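Local atomic coordinates of citrate lyase, subunit 1 (Methanosaeta concilii, PDB entry 6HXI), a protein that probably uses ATP, together with its partner subunit, to cleave citrate with coenzyme A into acetyl-CoA and oxaloacetate. Residues R4-Y9 against M215-D220; V35-D40 against R102-L107; P60-G65 against E238-T243. All coordinates share one frame; numbering follows the deposited sequence.

Interaction 1: R4-Y9 against M215-D220; sequences RGIREY and MVAKLD
Arg-4 and Leu-219 form an antiparallel hydrogen-bonded pair. The Arg-4 N bond to Leu-219 O is 2.9 Å long and almost straight, with an N-H...O angle of 178°. The return bond, from Leu-219 N to Arg-4 O, measures 2.8 Å. A third bond runs from Ile-6 N to Ala-217 O at 3.0 Å. Weaker CA-H...O contacts fill in between these bonds. Lys-218 CA lies 3.3 Å from Arg-4 O, and Gly-5 CA also touches Ala-217 O. Gly-5 and Lys-218 make the non-hydrogen-bonded pair.

The apolar contacts lie on the face that carries Ile-6, Ala-217 and Leu-219. The Ile-6 side chain crosses that of Leu-219 at about a right angle, with Ile-6 CG2 3.7 Å from Leu-219 CD1. The other branch of Ile-6 starts at CG1, which lies between the backbone N and the carbonyl carbon (chi1 57°) and reaches to 3.8 Å from Ala-217 CB. Ala-11 and Phe-236 also pack against Ile-6.

Glu-8 adds a polar chain at the far end. Its extended side chain passes alongside the Met-215 backbone, and CG comes within 3.3 Å of Met-215 O. The carboxylate finds its partners outside the two segments: OE2 forms salt bridges with Lys-12 and Lys-59. The two lysines probably help to stabilise the charge of this buried group.

Strand 3-6 is an outermost strand, within this chain, of an antiparallel sheet in the ATP-grasp domain; it pairs with strand 209-220 and leads into helix 8-18.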
ATOM      1  N   ARG C   4      30.713  35.790 -41.409  1.00 45.58           N
ATOM      2  CA  ARG C   4      30.476  37.143 -40.892  1.00 46.89           C
ATOM      3  C   ARG C   4      31.775  37.889 -40.659  1.00 51.16           C
ATOM      4  O   ARG C   4      32.661  37.386 -39.974  1.00 49.48           O
ATOM      5  CB  ARG C   4      29.621  37.112 -39.603  1.00 45.15           C
ATOM      6  CG  ARG C   4      28.237  36.442 -39.750  1.00 39.11           C
ATOM      7  CD  ARG C   4      27.156  37.476 -39.806  1.00 57.92           C
ATOM      8  NE  ARG C   4      26.453  37.614 -38.530  1.00 69.33           N
ATOM      9  CZ  ARG C   4      26.093  38.778 -37.998  1.00 78.75           C
ATOM     10  NH1 ARG C   4      26.399  39.921 -38.611  1.00 68.72           N
ATOM     11  NH2 ARG C   4      25.431  38.813 -36.846  1.00 54.92           N
ATOM     12  N   GLY C   5      31.865  39.081 -41.236  1.00 50.48           N
ATOM     13  CA  GLY C   5      33.030  39.952 -41.145  1.00 52.13           C
ATOM     14  C   GLY C   5      33.200  40.539 -39.758  1.00 55.82           C
ATOM     15  O   GLY C   5      32.218  40.753 -39.051  1.00 55.80           O
ATOM     16  N   ILE C   6      34.453  40.743 -39.334  1.00 51.92           N
ATOM     17  CA  ILE C   6      34.738  41.291 -37.999  1.00 51.75           C
ATOM     18  C   ILE C   6      35.635  42.512 -38.109  1.00 55.29           C
ATOM     19  O   ILE C   6      36.391  42.634 -39.074  1.00 53.55           O
ATOM     20  CB  ILE C   6      35.264  40.228 -36.973  1.00 52.48           C
ATOM     21  CG1 ILE C   6      36.538  39.500 -37.471  1.00 50.26           C
ATOM     22  CG2 ILE C   6      34.164  39.224 -36.619  1.00 52.29           C
ATOM     23  CD1 ILE C   6      37.332  38.836 -36.362  1.00 49.88           C
ATOM     24  N   ARG C   7      35.551  43.414 -37.127  1.00 54.26           N
ATOM     25  CA  ARG C   7      36.385  44.607 -37.077  1.00 55.74           C
ATOM     26  C   ARG C   7      37.838  44.210 -36.969  1.00 59.60           C
ATOM     27  O   ARG C   7      38.171  43.198 -36.337  1.00 57.94           O
ATOM     28  CB  ARG C   7      36.020  45.523 -35.895  1.00 55.87           C
ATOM     29  CG  ARG C   7      34.631  46.103 -36.000  1.00 62.24           C
ATOM     30  CD  ARG C   7      34.436  47.342 -35.154  1.00 60.41           C
ATOM     31  NE  ARG C   7      33.023  47.510 -34.810  1.00 69.09           N
ATOM     32  CZ  ARG C   7      32.097  48.002 -35.631  1.00 85.28           C
ATOM     33  NH1 ARG C   7      30.831  48.082 -35.242  1.00 60.27           N
ATOM     34  NH2 ARG C   7      32.426  48.390 -36.858  1.00 80.37           N
ATOM     35  N   GLU C   8      38.697  45.016 -37.612  1.00 58.38           N
ATOM     36  CA  GLU C   8      40.159  44.904 -37.593  1.00 57.84           C
ATOM     37  C   GLU C   8      40.601  44.854 -36.117  1.00 61.41           C
ATOM     38  O   GLU C   8      41.471  44.061 -35.774  1.00 59.75           O
ATOM     39  CB  GLU C   8      40.767  46.124 -38.303  1.00 61.14           C
ATOM     40  CG  GLU C   8      42.221  45.975 -38.710  1.00 74.78           C
ATOM     41  CD  GLU C   8      42.795  47.167 -39.463  1.00103.38           C
ATOM     42  OE1 GLU C   8      42.056  47.803 -40.252  1.00 96.83           O
ATOM     43  OE2 GLU C   8      44.000  47.448 -39.279  1.00 98.69           O
ATOM     44  N   TYR C   9      39.946  45.665 -35.247  1.00 59.45           N
ATOM     45  CA  TYR C   9      40.159  45.734 -33.800  1.00 60.32           C
ATOM     46  C   TYR C   9      40.033  44.341 -33.171  1.00 64.20           C
ATOM     47  O   TYR C   9      40.948  43.905 -32.467  1.00 65.07           O
ATOM     48  CB  TYR C   9      39.164  46.731 -33.160  1.00 63.41           C
ATOM     49  CG  TYR C   9      39.162  46.725 -31.647  1.00 66.34           C
ATOM     50  CD1 TYR C   9      40.236  47.238 -30.926  1.00 71.25           C
ATOM     51  CD2 TYR C   9      38.087  46.201 -30.934  1.00 65.97           C
ATOM     52  CE1 TYR C   9      40.241  47.236 -29.531  1.00 74.44           C
ATOM     53  CE2 TYR C   9      38.097  46.158 -29.540  1.00 68.13           C
ATOM     54  CZ  TYR C   9      39.172  46.691 -28.841  1.00 78.10           C
ATOM     55  OH  TYR C   9      39.200  46.686 -27.464  1.00 77.85           O
ATOM     56  N   MET C 215      44.351  44.331 -41.288  1.00 68.52           N
ATOM     57  CA  MET C 215      43.685  43.045 -41.134  1.00 65.85           C
ATOM     58  C   MET C 215      42.209  43.063 -41.567  1.00 66.95           C
ATOM     59  O   MET C 215      41.472  44.023 -41.310  1.00 67.76           O
ATOM     60  CB  MET C 215      43.826  42.560 -39.681  1.00 67.84           C
ATOM     61  CG  MET C 215      43.815  41.063 -39.539  1.00 69.99           C
ATOM     62  SD  MET C 215      44.419  40.541 -37.925  1.00 74.53           S
ATOM     63  CE  MET C 215      44.059  38.815 -38.002  1.00 68.56           C
ATOM     64  N   VAL C 216      41.809  41.998 -42.263  1.00 59.68           N
ATOM     65  CA  VAL C 216      40.454  41.754 -42.768  1.00 58.33           C
ATOM     66  C   VAL C 216      40.172  40.322 -42.374  1.00 58.57           C
ATOM     67  O   VAL C 216      41.005  39.442 -42.619  1.00 57.16           O
ATOM     68  CB  VAL C 216      40.346  41.976 -44.305  1.00 62.98           C
ATOM     69  CG1 VAL C 216      39.050  41.404 -44.875  1.00 61.64           C
ATOM     70  CG2 VAL C 216      40.489  43.457 -44.659  1.00 65.62           C
ATOM     71  N   ALA C 217      39.040  40.090 -41.707  1.00 54.47           N
ATOM     72  CA  ALA C 217      38.711  38.743 -41.254  1.00 52.22           C
ATOM     73  C   ALA C 217      37.247  38.468 -41.264  1.00 53.58           C
ATOM     74  O   ALA C 217      36.436  39.379 -41.069  1.00 53.92           O
ATOM     75  CB  ALA C 217      39.293  38.475 -39.865  1.00 52.35           C
ATOM     76  N   LYS C 218      36.905  37.184 -41.503  1.00 48.14           N
ATOM     77  CA  LYS C 218      35.541  36.651 -41.485  1.00 46.22           C
ATOM     78  C   LYS C 218      35.531  35.416 -40.604  1.00 48.57           C
ATOM     79  O   LYS C 218      36.423  34.571 -40.708  1.00 46.73           O
ATOM     80  CB  LYS C 218      35.075  36.270 -42.896  1.00 48.52           C
ATOM     81  CG  LYS C 218      34.585  37.427 -43.754  1.00 53.43           C
ATOM     82  CD  LYS C 218      34.213  36.919 -45.132  1.00 56.81           C
ATOM     83  CE  LYS C 218      33.464  37.940 -45.944  1.00 68.39           C
ATOM     84  NZ  LYS C 218      32.910  37.301 -47.165  1.00 83.22           N
ATOM     85  N   LEU C 219      34.527  35.301 -39.729  1.00 45.71           N
ATOM     86  CA  LEU C 219      34.373  34.127 -38.868  1.00 42.65           C
ATOM     87  C   LEU C 219      33.186  33.329 -39.375  1.00 46.40           C
ATOM     88  O   LEU C 219      32.214  33.923 -39.847  1.00 45.61           O
ATOM     89  CB  LEU C 219      34.147  34.525 -37.410  1.00 42.16           C
ATOM     90  CG  LEU C 219      35.266  35.260 -36.685  1.00 45.93           C
ATOM     91  CD1 LEU C 219      34.781  35.803 -35.352  1.00 45.94           C
ATOM     92  CD2 LEU C 219      36.471  34.356 -36.463  1.00 46.99           C
ATOM     93  N   ASP C 220      33.277  31.981 -39.331  1.00 43.52           N
ATOM     94  CA  ASP C 220      32.149  31.129 -39.679  1.00 43.26           C
ATOM     95  C   ASP C 220      31.267  31.180 -38.423  1.00 47.21           C
ATOM     96  O   ASP C 220      31.661  30.619 -37.388  1.00 46.15           O
ATOM     97  CB  ASP C 220      32.616  29.695 -39.952  1.00 44.58           C
ATOM     98  CG  ASP C 220      31.492  28.668 -40.022  1.00 48.36           C
ATOM     99  OD1 ASP C 220      30.335  29.059 -40.318  1.00 51.62           O
ATOM    100  OD2 ASP C 220      31.769  27.475 -39.803  1.00 50.80           O
TER

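Interaction 2: V35-D40 against R102-L107; sequences VGPETD and RLSYFL
The Tyr-105 ring reaches alongside Gly-36 CA and the pyrrolidine ring of Pro-37. Its CD1 is 3.5 Å from Gly-36 CA, and its CZ is 3.7 Å from Pro-37 CD. Tyr-105 CG stands opposite its carbonyl carbon (chi1 -64°), which carries the ring out to the loop. A CB on Gly-36 would clash with Tyr-105 CE1, so the fit calls for glycine. Arg-7 makes a cation-pi contact from the other side of the ring plane. An alanine in place of Tyr-105 is likely to open a gap beside Gly-36 and Pro-37 and to deprive Arg-7 of its aromatic partner.

Phe-106 points to the same sheet face as Val-35. Its ring turns an edge to Val-35 O, with CD1 4.0 Å away. Leu-86 and Met-90 pack on both residues. Pro-37 CG meets Ser-104 CB at 4.0 Å.

Two backbone bonds fix this: Val-35 N to Phe-106 O, 2.8 Å, and Phe-106 N to Val-35 O, 3.0 Å. The chains stay close to Pro-37 and Ser-104, then separate; Gly-36 N bonds to Thr-39 OG1. Backbone bonds thus set the alignment, while van der Waals contacts, chiefly with the Tyr-105 ring, hold Gly-36 and Pro-37.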
ATOM      1  N   VAL C  35      37.033  53.251 -31.156  1.00 75.97           N
ATOM      2  CA  VAL C  35      36.242  54.455 -30.899  1.00 78.36           C
ATOM      3  C   VAL C  35      34.895  54.405 -31.635  1.00 86.54           C
ATOM      4  O   VAL C  35      34.844  54.587 -32.857  1.00 86.16           O
ATOM      5  CB  VAL C  35      37.053  55.754 -31.184  1.00 82.76           C
ATOM      6  CG1 VAL C  35      36.205  57.007 -30.982  1.00 83.63           C
ATOM      7  CG2 VAL C  35      38.297  55.816 -30.310  1.00 82.92           C
ATOM      8  N   GLY C  36      33.831  54.148 -30.866  1.00 86.36           N
ATOM      9  CA  GLY C  36      32.453  54.097 -31.339  1.00 87.56           C
ATOM     10  C   GLY C  36      31.732  55.423 -31.158  1.00 95.74           C
ATOM     11  O   GLY C  36      32.361  56.405 -30.747  1.00 95.84           O
ATOM     12  N   PRO C  37      30.406  55.504 -31.437  1.00 95.21           N
ATOM     13  CA  PRO C  37      29.701  56.789 -31.255  1.00 97.20           C
ATOM     14  C   PRO C  37      29.617  57.240 -29.796  1.00104.52           C
ATOM     15  O   PRO C  37      29.987  58.379 -29.497  1.00104.60           O
ATOM     16  CB  PRO C  37      28.313  56.545 -31.868  1.00 99.91           C
ATOM     17  CG  PRO C  37      28.393  55.233 -32.562  1.00103.09           C
ATOM     18  CD  PRO C  37      29.492  54.452 -31.924  1.00 97.05           C
ATOM     19  N   GLU C  38      29.173  56.341 -28.887  1.00103.70           N
ATOM     20  CA  GLU C  38      29.026  56.638 -27.457  1.00106.34           C
ATOM     21  C   GLU C  38      30.233  56.158 -26.608  1.00111.52           C
ATOM     22  O   GLU C  38      30.056  55.597 -25.518  1.00112.20           O
ATOM     23  CB  GLU C  38      27.671  56.131 -26.902  1.00109.76           C
ATOM     24  CG  GLU C  38      27.336  54.664 -27.145  1.00121.69           C
ATOM     25  CD  GLU C  38      26.203  54.149 -26.275  1.00151.59           C
ATOM     26  OE1 GLU C  38      25.044  54.575 -26.485  1.00150.74           O
ATOM     27  OE2 GLU C  38      26.480  53.326 -25.371  1.00148.32           O
ATOM     28  N   THR C  39      31.462  56.440 -27.096  1.00108.00           N
ATOM     29  CA  THR C  39      32.713  56.085 -26.425  1.00107.98           C
ATOM     30  C   THR C  39      33.241  57.286 -25.636  1.00116.06           C
ATOM     31  O   THR C  39      33.546  58.329 -26.233  1.00116.34           O
ATOM     32  CB  THR C  39      33.742  55.530 -27.443  1.00112.43           C
ATOM     33  OG1 THR C  39      33.173  54.412 -28.124  1.00115.14           O
ATOM     34  CG2 THR C  39      35.055  55.095 -26.792  1.00107.88           C
ATOM     35  N   ASP C  40      33.342  57.146 -24.295  1.00114.88           N
ATOM     36  CA  ASP C  40      33.902  58.207 -23.452  1.00116.17           C
ATOM     37  C   ASP C  40      35.422  58.110 -23.607  1.00116.93           C
ATOM     38  O   ASP C  40      36.027  57.125 -23.165  1.00115.21           O
ATOM     39  CB  ASP C  40      33.457  58.081 -21.970  1.00120.86           C
ATOM     40  CG  ASP C  40      32.087  58.664 -21.623  1.00136.12           C
ATOM     41  OD1 ASP C  40      31.686  59.670 -22.254  1.00137.78           O
ATOM     42  OD2 ASP C  40      31.452  58.162 -20.669  1.00143.89           O
ATOM     43  N   ARG C 102      27.271  57.022 -42.555  1.00105.30           N
ATOM     44  CA  ARG C 102      28.075  57.849 -41.650  1.00103.85           C
ATOM     45  C   ARG C 102      29.227  57.048 -41.056  1.00103.09           C
ATOM     46  O   ARG C 102      29.083  55.844 -40.837  1.00101.93           O
ATOM     47  CB  ARG C 102      27.221  58.465 -40.522  1.00106.19           C
ATOM     48  CG  ARG C 102      26.223  59.540 -40.972  1.00116.28           C
ATOM     49  CD  ARG C 102      25.521  60.183 -39.788  1.00123.81           C
ATOM     50  NE  ARG C 102      24.239  60.780 -40.168  1.00134.35           N
ATOM     51  CZ  ARG C 102      23.052  60.204 -39.979  1.00145.98           C
ATOM     52  NH1 ARG C 102      22.968  59.018 -39.389  1.00129.87           N
ATOM     53  NH2 ARG C 102      21.942  60.817 -40.364  1.00133.77           N
ATOM     54  N   LEU C 103      30.373  57.710 -40.798  1.00 96.92           N
ATOM     55  CA  LEU C 103      31.529  57.062 -40.169  1.00 93.54           C
ATOM     56  C   LEU C 103      31.266  57.000 -38.653  1.00 94.79           C
ATOM     57  O   LEU C 103      30.929  58.024 -38.067  1.00 95.15           O
ATOM     58  CB  LEU C 103      32.832  57.827 -40.468  1.00 93.26           C
ATOM     59  CG  LEU C 103      33.374  57.765 -41.899  1.00 98.59           C
ATOM     60  CD1 LEU C 103      34.504  58.761 -42.091  1.00 99.14           C
ATOM     61  CD2 LEU C 103      33.855  56.358 -42.269  1.00 99.95           C
ATOM     62  N   SER C 104      31.351  55.810 -38.021  1.00 88.41           N
ATOM     63  CA  SER C 104      31.045  55.691 -36.584  1.00 87.06           C
ATOM     64  C   SER C 104      32.071  54.911 -35.751  1.00 86.17           C
ATOM     65  O   SER C 104      32.119  55.101 -34.533  1.00 84.93           O
ATOM     66  CB  SER C 104      29.652  55.102 -36.379  1.00 91.79           C
ATOM     67  OG  SER C 104      28.648  55.951 -36.908  1.00103.28           O
ATOM     68  N   TYR C 105      32.864  54.022 -36.386  1.00 80.21           N
ATOM     69  CA  TYR C 105      33.862  53.210 -35.680  1.00 77.63           C
ATOM     70  C   TYR C 105      35.263  53.417 -36.225  1.00 78.41           C
ATOM     71  O   TYR C 105      35.465  53.362 -37.438  1.00 77.65           O
ATOM     72  CB  TYR C 105      33.460  51.729 -35.641  1.00 77.48           C
ATOM     73  CG  TYR C 105      32.191  51.495 -34.845  1.00 79.78           C
ATOM     74  CD1 TYR C 105      32.236  51.287 -33.470  1.00 81.71           C
ATOM     75  CD2 TYR C 105      30.942  51.491 -35.466  1.00 81.42           C
ATOM     76  CE1 TYR C 105      31.070  51.100 -32.726  1.00 83.58           C
ATOM     77  CE2 TYR C 105      29.770  51.311 -34.734  1.00 83.25           C
ATOM     78  CZ  TYR C 105      29.838  51.108 -33.364  1.00 91.01           C
ATOM     79  OH  TYR C 105      28.683  50.900 -32.644  1.00 91.20           O
ATOM     80  N   PHE C 106      36.217  53.693 -35.319  1.00 73.77           N
ATOM     81  CA  PHE C 106      37.618  53.980 -35.657  1.00 73.47           C
ATOM     82  C   PHE C 106      38.596  53.205 -34.792  1.00 74.15           C
ATOM     83  O   PHE C 106      38.429  53.131 -33.569  1.00 73.52           O
ATOM     84  CB  PHE C 106      37.920  55.493 -35.526  1.00 76.49           C
ATOM     85  CG  PHE C 106      37.076  56.387 -36.403  1.00 79.40           C
ATOM     86  CD1 PHE C 106      35.844  56.859 -35.961  1.00 84.23           C
ATOM     87  CD2 PHE C 106      37.510  56.756 -37.669  1.00 82.16           C
ATOM     88  CE1 PHE C 106      35.047  57.658 -36.784  1.00 86.39           C
ATOM     89  CE2 PHE C 106      36.716  57.557 -38.491  1.00 86.63           C
ATOM     90  CZ  PHE C 106      35.493  58.007 -38.040  1.00 85.80           C
ATOM     91  N   LEU C 107      39.638  52.659 -35.423  1.00 68.29           N
ATOM     92  CA  LEU C 107      40.659  51.919 -34.697  1.00 67.64           C
ATOM     93  C   LEU C 107      41.894  52.794 -34.447  1.00 72.28           C
ATOM     94  O   LEU C 107      42.382  53.458 -35.367  1.00 71.83           O
ATOM     95  CB  LEU C 107      41.032  50.619 -35.449  1.00 67.22           C
ATOM     96  CG  LEU C 107      42.264  49.827 -34.955  1.00 72.29           C
ATOM     97  CD1 LEU C 107      42.000  49.112 -33.620  1.00 72.26           C
ATOM     98  CD2 LEU C 107      42.740  48.856 -36.003  1.00 75.39           C
TER

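Interaction 3: P60-G65 against E238-T243; sequences PDQLFG and EPFGRT
Phe-240 meets Phe-64 in a T-shaped (edge-to-face) stack. Phe-64 presents its edge and Phe-240 one face. The ring centroids are 4.8 Å apart, and the planes are inclined at 66°. Phe-64 leads with CE1 and CZ: CE1 lies 3.5 Å from Phe-240 CG, and CZ lies 3.5 Å from Phe-240 CD1. The approach is offset toward the rim of the Phe-240 ring. The Phe-240 side chain leaves its backbone with CG anti to N (chi1 173°), and this sends the ring across to the 60-65 loop. Ile-96 of strand 93-96 packs on both rings, and Val-94 adds to the packing on Phe-240.

The stack joins two loops far apart in sequence. Residues 61-65 follow strand 56-60 of the ATP-grasp domain. Residues 238-243 lie on the connection that runs from strand 209-220 to helix 246-256. Pro-239 also packs on Ser-270 of the neighbouring chain, the succinyl-CoA ligase alpha-type subunit.

Gln-62 touches Phe-240 in two ways. Its backbone O is 3.6 Å from Phe-240 CB. Its amide N approaches the edge of the ring, near its plane, with Gln-62 NE2 4.2 Å from Phe-240 CD1. The amide and ring planes stand 81° apart. The amide's main partner is instead Ser-104, whose N donates to Gln-62 OE1, while NE2 makes a weak bond to Arg-102 O. Leu-63 brings its CD1 loosely toward Glu-238 O at 4.2 Å.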
ATOM      1  N   PRO C  60      39.124  54.317 -40.042  1.00 82.43           N
ATOM      2  CA  PRO C  60      37.779  53.763 -39.801  1.00 82.45           C
ATOM      3  C   PRO C  60      37.728  52.230 -39.894  1.00 85.01           C
ATOM      4  O   PRO C  60      38.307  51.642 -40.812  1.00 84.90           O
ATOM      5  CB  PRO C  60      36.905  54.448 -40.859  1.00 85.50           C
ATOM      6  CG  PRO C  60      37.839  54.822 -41.941  1.00 90.40           C
ATOM      7  CD  PRO C  60      39.187  55.046 -41.330  1.00 85.26           C
ATOM      8  N   ASP C  61      37.055  51.593 -38.915  1.00 79.69           N
ATOM      9  CA  ASP C  61      36.907  50.145 -38.804  1.00 77.99           C
ATOM     10  C   ASP C  61      35.445  49.739 -39.028  1.00 83.33           C
ATOM     11  O   ASP C  61      34.785  49.236 -38.116  1.00 83.31           O
ATOM     12  CB  ASP C  61      37.446  49.659 -37.440  1.00 78.57           C
ATOM     13  CG  ASP C  61      37.852  48.194 -37.391  1.00 86.93           C
ATOM     14  OD1 ASP C  61      37.689  47.489 -38.420  1.00 88.62           O
ATOM     15  OD2 ASP C  61      38.335  47.751 -36.328  1.00 88.10           O
ATOM     16  N   GLN C  62      34.940  49.958 -40.249  1.00 81.26           N
ATOM     17  CA  GLN C  62      33.552  49.648 -40.596  1.00 81.80           C
ATOM     18  C   GLN C  62      33.443  48.691 -41.795  1.00 88.83           C
ATOM     19  O   GLN C  62      32.446  48.702 -42.531  1.00 89.01           O
ATOM     20  CB  GLN C  62      32.744  50.941 -40.789  1.00 83.81           C
ATOM     21  CG  GLN C  62      32.232  51.522 -39.480  1.00 89.27           C
ATOM     22  CD  GLN C  62      31.627  52.888 -39.660  1.00101.40           C
ATOM     23  OE1 GLN C  62      32.332  53.885 -39.813  1.00 94.61           O
ATOM     24  NE2 GLN C  62      30.305  52.966 -39.622  1.00 95.70           N
ATOM     25  N   LEU C  63      34.459  47.811 -41.934  1.00 87.77           N
ATOM     26  CA  LEU C  63      34.579  46.758 -42.957  1.00 89.06           C
ATOM     27  C   LEU C  63      34.755  47.343 -44.376  1.00 95.67           C
ATOM     28  O   LEU C  63      33.864  47.232 -45.224  1.00 96.11           O
ATOM     29  CB  LEU C  63      33.421  45.715 -42.878  1.00 89.38           C
ATOM     30  CG  LEU C  63      33.023  45.205 -41.471  1.00 93.50           C
ATOM     31  CD1 LEU C  63      31.699  44.492 -41.493  1.00 94.07           C
ATOM     32  CD2 LEU C  63      34.060  44.278 -40.905  1.00 95.93           C
ATOM     33  N   PHE C  64      35.937  47.958 -44.615  1.00 93.33           N
ATOM     34  CA  PHE C  64      36.312  48.607 -45.878  1.00 94.71           C
ATOM     35  C   PHE C  64      37.427  47.878 -46.661  1.00100.02           C
ATOM     36  O   PHE C  64      37.577  46.661 -46.532  1.00 99.20           O
ATOM     37  CB  PHE C  64      36.706  50.078 -45.622  1.00 96.45           C
ATOM     38  CG  PHE C  64      35.606  51.012 -45.173  1.00 97.68           C
ATOM     39  CD1 PHE C  64      34.377  51.028 -45.823  1.00100.95           C
ATOM     40  CD2 PHE C  64      35.830  51.943 -44.164  1.00 98.84           C
ATOM     41  CE1 PHE C  64      33.373  51.907 -45.426  1.00102.26           C
ATOM     42  CE2 PHE C  64      34.825  52.829 -43.773  1.00101.91           C
ATOM     43  CZ  PHE C  64      33.599  52.795 -44.396  1.00100.97           C
ATOM     44  N   GLY C  65      38.167  48.639 -47.481  1.00 98.13           N
ATOM     45  CA  GLY C  65      39.277  48.166 -48.303  1.00131.51           C
ATOM     46  C   GLY C  65      40.538  48.989 -48.123  1.00153.87           C
ATOM     47  O   GLY C  65      40.785  49.940 -48.866  1.00113.53           O
ATOM     48  N   GLU C 238      27.506  45.466 -38.047  1.00 77.91           N
ATOM     49  CA  GLU C 238      26.600  45.572 -39.194  1.00 79.07           C
ATOM     50  C   GLU C 238      27.427  46.084 -40.388  1.00 85.17           C
ATOM     51  O   GLU C 238      28.402  46.811 -40.157  1.00 85.02           O
ATOM     52  CB  GLU C 238      25.430  46.541 -38.898  1.00 81.00           C
ATOM     53  CG  GLU C 238      24.405  46.020 -37.896  1.00 93.35           C
ATOM     54  CD  GLU C 238      23.377  45.024 -38.404  1.00119.28           C
ATOM     55  OE1 GLU C 238      22.173  45.367 -38.410  1.00116.91           O
ATOM     56  OE2 GLU C 238      23.764  43.884 -38.751  1.00115.62           O
ATOM     57  N   PRO C 239      27.089  45.752 -41.662  1.00 83.19           N
ATOM     58  CA  PRO C 239      27.869  46.313 -42.786  1.00 83.91           C
ATOM     59  C   PRO C 239      27.738  47.838 -42.864  1.00 90.44           C
ATOM     60  O   PRO C 239      26.783  48.392 -42.308  1.00 90.12           O
ATOM     61  CB  PRO C 239      27.272  45.630 -44.017  1.00 85.91           C
ATOM     62  CG  PRO C 239      25.928  45.212 -43.602  1.00 90.02           C
ATOM     63  CD  PRO C 239      25.983  44.902 -42.148  1.00 84.92           C
ATOM     64  N   PHE C 240      28.715  48.515 -43.507  1.00 88.66           N
ATOM     65  CA  PHE C 240      28.730  49.974 -43.640  1.00 89.54           C
ATOM     66  C   PHE C 240      27.425  50.512 -44.237  1.00 94.38           C
ATOM     67  O   PHE C 240      26.900  49.946 -45.200  1.00 94.15           O
ATOM     68  CB  PHE C 240      29.956  50.454 -44.441  1.00 91.58           C
ATOM     69  CG  PHE C 240      29.971  51.930 -44.778  1.00 94.15           C
ATOM     70  CD1 PHE C 240      30.197  52.883 -43.790  1.00 97.58           C
ATOM     71  CD2 PHE C 240      29.764  52.367 -46.083  1.00 97.04           C
ATOM     72  CE1 PHE C 240      30.216  54.247 -44.101  1.00 99.37           C
ATOM     73  CE2 PHE C 240      29.774  53.732 -46.392  1.00100.71           C
ATOM     74  CZ  PHE C 240      30.002  54.661 -45.399  1.00 98.96           C
ATOM     75  N   GLY C 241      26.910  51.575 -43.627  1.00 91.24           N
ATOM     76  CA  GLY C 241      25.671  52.210 -44.047  1.00 91.85           C
ATOM     77  C   GLY C 241      24.477  51.841 -43.186  1.00 95.43           C
ATOM     78  O   GLY C 241      23.772  52.737 -42.703  1.00 96.03           O
ATOM     79  N   ARG C 242      24.224  50.522 -42.974  1.00 89.87           N
ATOM     80  CA  ARG C 242      23.070  50.129 -42.164  1.00 88.26           C
ATOM     81  C   ARG C 242      23.386  50.137 -40.662  1.00 91.95           C
ATOM     82  O   ARG C 242      24.520  49.899 -40.230  1.00 91.07           O
ATOM     83  CB  ARG C 242      22.413  48.820 -42.636  1.00 84.80           C
ATOM     84  CG  ARG C 242      23.034  47.523 -42.150  1.00 88.48           C
ATOM     85  CD  ARG C 242      22.616  46.338 -43.011  1.00 89.68           C
ATOM     86  NE  ARG C 242      21.172  46.078 -43.023  1.00 92.92           N
ATOM     87  CZ  ARG C 242      20.510  45.412 -42.079  1.00100.24           C
ATOM     88  NH1 ARG C 242      21.146  44.962 -41.002  1.00 76.54           N
ATOM     89  NH2 ARG C 242      19.204  45.216 -42.191  1.00 90.55           N
ATOM     90  N   THR C 243      22.356  50.491 -39.894  1.00 88.83           N
ATOM     91  CA  THR C 243      22.328  50.634 -38.443  1.00 88.14           C
ATOM     92  C   THR C 243      21.739  49.366 -37.798  1.00 90.30           C
ATOM     93  O   THR C 243      20.841  48.766 -38.399  1.00 90.22           O
ATOM     94  CB  THR C 243      21.533  51.927 -38.068  1.00101.48           C
ATOM     95  OG1 THR C 243      21.293  51.974 -36.657  1.00103.46           O
ATOM     96  CG2 THR C 243      20.191  52.061 -38.815  1.00102.29           C
TER

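Overall arrangement
Interaction 3 lies about 11 Å, centre to centre, from each of the other two, which are about 17 Å apart. Interactions 1 and 2 both belong to the ATP-grasp domain but lie in separate antiparallel sheets. Interaction 2 is closed entirely within the stretch of chain that separates the two segments of interaction 1. Interaction 3 alternates with both along the sequence. Asp-61, in loop 60-65, bonds to both other contacts: OD1 accepts from Glu-8 N, its backbone O accepts from Arg-7 NH2, and its N donates to Tyr-105 O. The two sheets are therefore tied through loop 60-65. Interaction 3 also joins loop 60-65 to the segment 238-243, on the connection between strand 209-220 and helix 246-256.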